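Local coordinates for c-di-GMP synthase (PDB 6WT9), which makes the second messenger 3',3'-c-di-GMP from two GTP as the nucleotidyltransferase of a bacterial CBASS antiphage defence system, at residues Gln14-Pro19 / His91-Ser96; Glu20-Ile25 / Ser53-Asn58. All blocks are in the same frame, centred on the assembly; numbering follows the deposited sequence.

From the N terminus, helix 6-17 runs out at the first segment of interaction 1, and Glu20-Ile25, the first segment of interaction 2, follows at once, leading into helix 23-32. The chain then passes through helix 40-49 to Ser53-Asn58, the start of helix 54-71, where interaction 2 closes the shorter loop. Only later, after strand 78-83 and helix 85-88, does His91-Ser96 return to Gln14-Pro19, so interaction 1 closes a longer loop that encloses the shorter one without crossing it. The centres lie about 9 Å apart. His91 NE2 and Thr57 OG1 probably share a hydrogen bond, tying the loop before strand 98-104 to helix 54-71.

Interaction 1 of 2, residues Gln14-Pro19 / His91-Ser96; sequences QNRSNP and HIKGYS
Pro19 sits over one face of the Tyr95 ring, with CG 3.5 Å from the ring centroid and 10° off the ring normal, the geometry of a CH-pi contact. CB is displaced toward one side of the ring, where CE2 is its nearest atom. Beyond this contact, Glu20 touches Tyr95 near the hydroxyl. Tyr95 is the centre of an inverse gamma turn in the loop between the Gly-Ser pair at the start of helix 85-88 and an Asp-x-Asp sequence leading into strand 98-104, consistent with the family's nucleotidyltransferase signature. The C-terminal end of helix 6-17 packs against that loop.

The polar centre is the carbonyl of Arg16. Gly94 N donates to Arg16 O over 2.8 Å, nearly straight at 170°, lying in the carbonyl plane on a lone pair. A water also donates to Arg16 O and accepts from Tyr95 N at 2.9 Å, bridging the helix end to the turn. Lys93 CA adds a CA-H...O contact to the same oxygen, so three groups converge on it. Lacking a side chain, Gly94 comes close: its CA is 4.4 Å from that of Ser17, the shortest such separation between the segments.

Farther along, the side chain of Arg16 runs beside the loop, with CG anti to the backbone N (chi1 175°), crosses Lys93 at about a right angle and bends at its third torsion before the guanidinium. That group continues to helix 245-259, where NH2 forms a salt bridge with Asp259 and NH1 bonds Asn255. Ile92 touches that helix too, including Asn255, so both segments lie against helix 245-259. At the near end of the same arginine, the aliphatic CG rests 3.6 Å from Ile92 O.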
loop_
_atom_site.group_PDB
_atom_site.type_symbol
_atom_site.label_atom_id
_atom_site.label_comp_id
_atom_site.label_asym_id
_atom_site.label_seq_id
_atom_site.Cartn_x
_atom_site.Cartn_y
_atom_site.Cartn_z
ATOM N N GLN A 14 -14.699 3.693 10.047
ATOM C CA GLN A 14 -14.240 3.322 11.383
ATOM C C GLN A 14 -14.063 1.814 11.502
ATOM O O GLN A 14 -13.092 1.340 12.103
ATOM C CB GLN A 14 -15.219 3.831 12.442
ATOM C CG GLN A 14 -15.116 5.322 12.742
ATOM C CD GLN A 14 -16.136 5.779 13.770
ATOM O OE1 GLN A 14 -17.320 5.462 13.669
ATOM N NE2 GLN A 14 -15.678 6.520 14.772
ATOM N N ASN A 15 -14.994 1.044 10.935
ATOM C CA ASN A 15 -14.885 -0.409 10.972
ATOM C C ASN A 15 -13.768 -0.926 10.077
ATOM O O ASN A 15 -13.240 -2.014 10.330
ATOM C CB ASN A 15 -16.216 -1.044 10.567
ATOM C CG ASN A 15 -17.336 -0.720 11.539
ATOM O OD1 ASN A 15 -17.107 -0.562 12.739
ATOM N ND2 ASN A 15 -18.555 -0.621 11.026
ATOM N N ARG A 16 -13.393 -0.174 9.043
ATOM C CA ARG A 16 -12.299 -0.596 8.176
ATOM C C ARG A 16 -10.946 -0.363 8.838
ATOM O O ARG A 16 -10.105 -1.267 8.881
ATOM C CB ARG A 16 -12.382 0.142 6.839
ATOM C CG ARG A 16 -11.226 -0.132 5.891
ATOM C CD ARG A 16 -11.315 0.772 4.671
ATOM N NE ARG A 16 -12.569 0.571 3.951
ATOM C CZ ARG A 16 -13.218 1.527 3.293
ATOM N NH1 ARG A 16 -12.737 2.766 3.267
ATOM N NH2 ARG A 16 -14.355 1.245 2.670
ATOM N N SER A 17 -10.720 0.842 9.365
ATOM C CA SER A 17 -9.435 1.169 9.971
ATOM C C SER A 17 -9.333 0.728 11.425
ATOM O O SER A 17 -8.219 0.520 11.918
ATOM C CB SER A 17 -9.171 2.676 9.873
ATOM O OG SER A 17 -10.180 3.425 10.530
ATOM N N ASN A 18 -10.461 0.580 12.118
ATOM C CA ASN A 18 -10.492 0.187 13.526
ATOM C C ASN A 18 -11.548 -0.898 13.700
ATOM O O ASN A 18 -12.594 -0.673 14.320
ATOM C CB ASN A 18 -10.777 1.403 14.412
ATOM C CG ASN A 18 -10.715 1.086 15.894
ATOM O OD1 ASN A 18 -10.325 -0.010 16.297
ATOM N ND2 ASN A 18 -11.100 2.055 16.716
ATOM N N PRO A 19 -11.304 -2.095 13.156
ATOM C CA PRO A 19 -12.348 -3.132 13.187
ATOM C C PRO A 19 -12.649 -3.650 14.581
ATOM O O PRO A 19 -13.785 -4.065 14.840
ATOM C CB PRO A 19 -11.772 -4.235 12.288
ATOM C CG PRO A 19 -10.296 -4.060 12.391
ATOM C CD PRO A 19 -10.072 -2.574 12.505
ATOM N N HIS A 91 -1.394 1.758 4.363
ATOM C CA HIS A 91 -2.534 0.860 4.396
ATOM C C HIS A 91 -3.725 1.551 5.050
ATOM O O HIS A 91 -3.571 2.436 5.897
ATOM C CB HIS A 91 -2.184 -0.433 5.141
ATOM C CG HIS A 91 -1.695 -0.223 6.543
ATOM N ND1 HIS A 91 -0.564 0.506 6.839
ATOM C CD2 HIS A 91 -2.174 -0.670 7.729
ATOM C CE1 HIS A 91 -0.373 0.511 8.146
ATOM N NE2 HIS A 91 -1.335 -0.198 8.709
ATOM N N ILE A 92 -4.922 1.147 4.631
ATOM C CA ILE A 92 -6.159 1.765 5.100
ATOM C C ILE A 92 -7.011 0.825 5.936
ATOM O O ILE A 92 -8.018 1.275 6.507
ATOM C CB ILE A 92 -6.992 2.322 3.926
ATOM C CG1 ILE A 92 -7.335 1.206 2.939
ATOM C CG2 ILE A 92 -6.243 3.442 3.223
ATOM C CD1 ILE A 92 -8.197 1.660 1.785
ATOM N N LYS A 93 -6.660 -0.455 6.025
ATOM C CA LYS A 93 -7.410 -1.419 6.815
ATOM C C LYS A 93 -6.635 -1.780 8.072
ATOM O O LYS A 93 -5.417 -1.984 8.025
ATOM C CB LYS A 93 -7.702 -2.689 6.013
ATOM C CG LYS A 93 -8.376 -2.452 4.672
ATOM C CD LYS A 93 -8.959 -3.746 4.125
ATOM C CE LYS A 93 -7.962 -4.889 4.223
ATOM N NZ LYS A 93 -8.568 -6.196 3.840
ATOM N N GLY A 94 -7.347 -1.857 9.198
ATOM C CA GLY A 94 -6.713 -2.302 10.428
ATOM C C GLY A 94 -6.197 -3.724 10.329
ATOM O O GLY A 94 -5.144 -4.054 10.879
ATOM N N TYR A 95 -6.929 -4.582 9.625
ATOM C CA TYR A 95 -6.509 -5.964 9.393
ATOM C C TYR A 95 -5.663 -6.075 8.130
ATOM O O TYR A 95 -5.883 -6.931 7.275
ATOM C CB TYR A 95 -7.729 -6.874 9.318
ATOM C CG TYR A 95 -8.417 -7.087 10.647
ATOM C CD1 TYR A 95 -7.717 -6.959 11.840
ATOM C CD2 TYR A 95 -9.765 -7.414 10.707
ATOM C CE1 TYR A 95 -8.342 -7.152 13.058
ATOM C CE2 TYR A 95 -10.399 -7.612 11.919
ATOM C CZ TYR A 95 -9.683 -7.479 13.091
ATOM O OH TYR A 95 -10.309 -7.673 14.301
ATOM N N SER A 96 -4.683 -5.185 8.010
ATOM C CA SER A 96 -3.817 -5.172 6.842
ATOM C C SER A 96 -2.855 -6.351 6.885
ATOM O O SER A 96 -2.199 -6.596 7.902
ATOM C CB SER A 96 -3.042 -3.858 6.775
ATOM O OG SER A 96 -2.184 -3.826 5.648
HETATM O O HOH W 1 -9.610 -3.974 8.580
#

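Interaction 2 of 2, residues Glu20-Ile25 / Ser53-Asn58; sequences EKLQEI and SPEYTN
Ile25 and Ser53 bring the two backbones to 6.9 Å (CA to CA), whereas Glu20 and Tyr56 stand 9.3 Å apart by the same measure, a gap the tyrosine side chain spans. With CG anti to its carbonyl carbon (chi1 -67°), Tyr56 directs its hydroxyl at the turn before helix 23-32. Glu20 N donates to Tyr56 OH over 2.9 Å, somewhat bent at 141°. The hydroxyl is also paired with Asn18 OD1, though that modelled separation is so short that its detail is doubtful.

Glu20 CG lies at the edge of the Tyr56 ring, near the ring plane, its carboxylate turned 82° from the ring. Ile25 CD1 approaches Tyr56 CE2 obliquely at 3.5 Å while also meeting Ser53 CB. Leu22 CD1 packs on the aliphatic CG of Glu55 at 3.6 Å, the two side chains crossing at about a right angle. Nearby, the Glu24 and Glu55 carboxylates come within 4.5 Å (OE2 to OE2), a like-charge approach at an exposed site that solvent probably screens.

Leu22 holds the N-cap position of helix 23-32 without a capping side chain, whereas Ser53 OG accepts from Glu55 N, the serine N-cap typical of a helix start, here that of helix 54-71.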
loop_
_atom_site.group_PDB
_atom_site.type_symbol
_atom_site.label_atom_id
_atom_site.label_comp_id
_atom_site.label_asym_id
_atom_site.label_seq_id
_atom_site.Cartn_x
_atom_site.Cartn_y
_atom_site.Cartn_z
ATOM N N GLU A 20 -11.671 -3.647 15.484
ATOM C CA GLU A 20 -11.907 -4.083 16.853
ATOM C C GLU A 20 -12.563 -3.006 17.706
ATOM O O GLU A 20 -12.845 -3.258 18.882
ATOM C CB GLU A 20 -10.593 -4.533 17.493
ATOM C CG GLU A 20 -9.874 -5.607 16.692
ATOM C CD GLU A 20 -8.650 -6.152 17.400
ATOM O OE1 GLU A 20 -8.465 -5.842 18.595
ATOM O OE2 GLU A 20 -7.874 -6.892 16.759
ATOM N N LYS A 21 -12.808 -1.823 17.138
ATOM C CA LYS A 21 -13.526 -0.744 17.819
ATOM C C LYS A 21 -12.846 -0.360 19.131
ATOM O O LYS A 21 -13.497 -0.178 20.161
ATOM C CB LYS A 21 -14.991 -1.121 18.050
ATOM C CG LYS A 21 -15.757 -1.397 16.768
ATOM C CD LYS A 21 -17.132 -1.974 17.055
ATOM C CE LYS A 21 -17.880 -2.272 15.765
ATOM N NZ LYS A 21 -19.185 -2.942 16.022
ATOM N N LEU A 22 -11.522 -0.244 19.094
ATOM C CA LEU A 22 -10.772 0.193 20.264
ATOM C C LEU A 22 -11.077 1.659 20.535
ATOM O O LEU A 22 -10.856 2.516 19.672
ATOM C CB LEU A 22 -9.277 -0.025 20.042
ATOM C CG LEU A 22 -8.900 -1.457 19.650
ATOM C CD1 LEU A 22 -7.396 -1.609 19.479
ATOM C CD2 LEU A 22 -9.429 -2.450 20.676
ATOM N N GLN A 23 -11.597 1.947 21.731
ATOM C CA GLN A 23 -12.073 3.293 22.030
ATOM C C GLN A 23 -10.929 4.293 22.136
ATOM O O GLN A 23 -11.120 5.480 21.842
ATOM C CB GLN A 23 -12.895 3.281 23.319
ATOM C CG GLN A 23 -13.589 4.596 23.621
ATOM C CD GLN A 23 -14.559 5.010 22.532
ATOM O OE1 GLN A 23 -15.281 4.179 21.979
ATOM N NE2 GLN A 23 -14.576 6.299 22.213
ATOM N N GLU A 24 -9.740 3.844 22.550
ATOM C CA GLU A 24 -8.605 4.758 22.638
ATOM C C GLU A 24 -8.241 5.329 21.273
ATOM O O GLU A 24 -7.783 6.473 21.180
ATOM C CB GLU A 24 -7.400 4.052 23.264
ATOM C CG GLU A 24 -6.877 2.852 22.484
ATOM C CD GLU A 24 -7.588 1.554 22.833
ATOM O OE1 GLU A 24 -8.634 1.605 23.514
ATOM O OE2 GLU A 24 -7.094 0.481 22.426
ATOM N N ILE A 25 -8.444 4.554 20.205
ATOM C CA ILE A 25 -8.197 5.059 18.858
ATOM C C ILE A 25 -9.224 6.122 18.494
ATOM O O ILE A 25 -8.877 7.186 17.967
ATOM C CB ILE A 25 -8.203 3.899 17.848
ATOM C CG1 ILE A 25 -7.024 2.959 18.113
ATOM C CG2 ILE A 25 -8.172 4.430 16.420
ATOM C CD1 ILE A 25 -7.131 1.636 17.396
ATOM N N SER A 53 -3.901 2.997 13.240
ATOM C CA SER A 53 -3.231 3.050 14.531
ATOM C C SER A 53 -2.116 2.008 14.589
ATOM O O SER A 53 -2.274 0.898 14.067
ATOM C CB SER A 53 -4.230 2.811 15.663
ATOM O OG SER A 53 -3.565 2.589 16.895
ATOM N N PRO A 54 -0.975 2.330 15.204
ATOM C CA PRO A 54 0.100 1.331 15.321
ATOM C C PRO A 54 -0.300 0.104 16.119
ATOM O O PRO A 54 0.390 -0.920 16.037
ATOM C CB PRO A 54 1.232 2.106 16.010
ATOM C CG PRO A 54 0.555 3.253 16.691
ATOM C CD PRO A 54 -0.608 3.617 15.817
ATOM N N GLU A 55 -1.389 0.176 16.890
ATOM C CA GLU A 55 -1.908 -1.009 17.566
ATOM C C GLU A 55 -2.174 -2.135 16.574
ATOM O O GLU A 55 -1.830 -3.295 16.829
ATOM C CB GLU A 55 -3.187 -0.652 18.326
ATOM C CG GLU A 55 -3.787 -1.794 19.127
ATOM C CD GLU A 55 -3.274 -1.843 20.552
ATOM O OE1 GLU A 55 -2.270 -1.161 20.849
ATOM O OE2 GLU A 55 -3.880 -2.559 21.377
ATOM N N TYR A 56 -2.781 -1.808 15.431
ATOM C CA TYR A 56 -3.013 -2.803 14.389
ATOM C C TYR A 56 -1.748 -3.088 13.592
ATOM O O TYR A 56 -1.461 -4.246 13.270
ATOM C CB TYR A 56 -4.122 -2.336 13.448
ATOM C CG TYR A 56 -5.487 -2.265 14.085
ATOM C CD1 TYR A 56 -6.240 -3.414 14.276
ATOM C CD2 TYR A 56 -6.027 -1.051 14.484
ATOM C CE1 TYR A 56 -7.491 -3.358 14.856
ATOM C CE2 TYR A 56 -7.280 -0.985 15.064
ATOM C CZ TYR A 56 -8.006 -2.143 15.247
ATOM O OH TYR A 56 -9.253 -2.088 15.824
ATOM N N THR A 57 -0.986 -2.042 13.258
ATOM C CA THR A 57 0.176 -2.216 12.392
ATOM C C THR A 57 1.243 -3.079 13.055
ATOM O O THR A 57 1.884 -3.903 12.392
ATOM C CB THR A 57 0.749 -0.853 12.006
ATOM O OG1 THR A 57 -0.288 -0.046 11.434
ATOM C CG2 THR A 57 1.873 -1.010 10.988
ATOM N N ASN A 58 1.441 -2.914 14.366
ATOM C CA ASN A 58 2.455 -3.706 15.057
ATOM C C ASN A 58 2.098 -5.187 15.060
ATOM O O ASN A 58 2.987 -6.041 14.972
ATOM C CB ASN A 58 2.640 -3.200 16.488
ATOM C CG ASN A 58 3.238 -1.812 16.539
ATOM O OD1 ASN A 58 3.836 -1.348 15.570
ATOM N ND2 ASN A 58 3.082 -1.140 17.676
#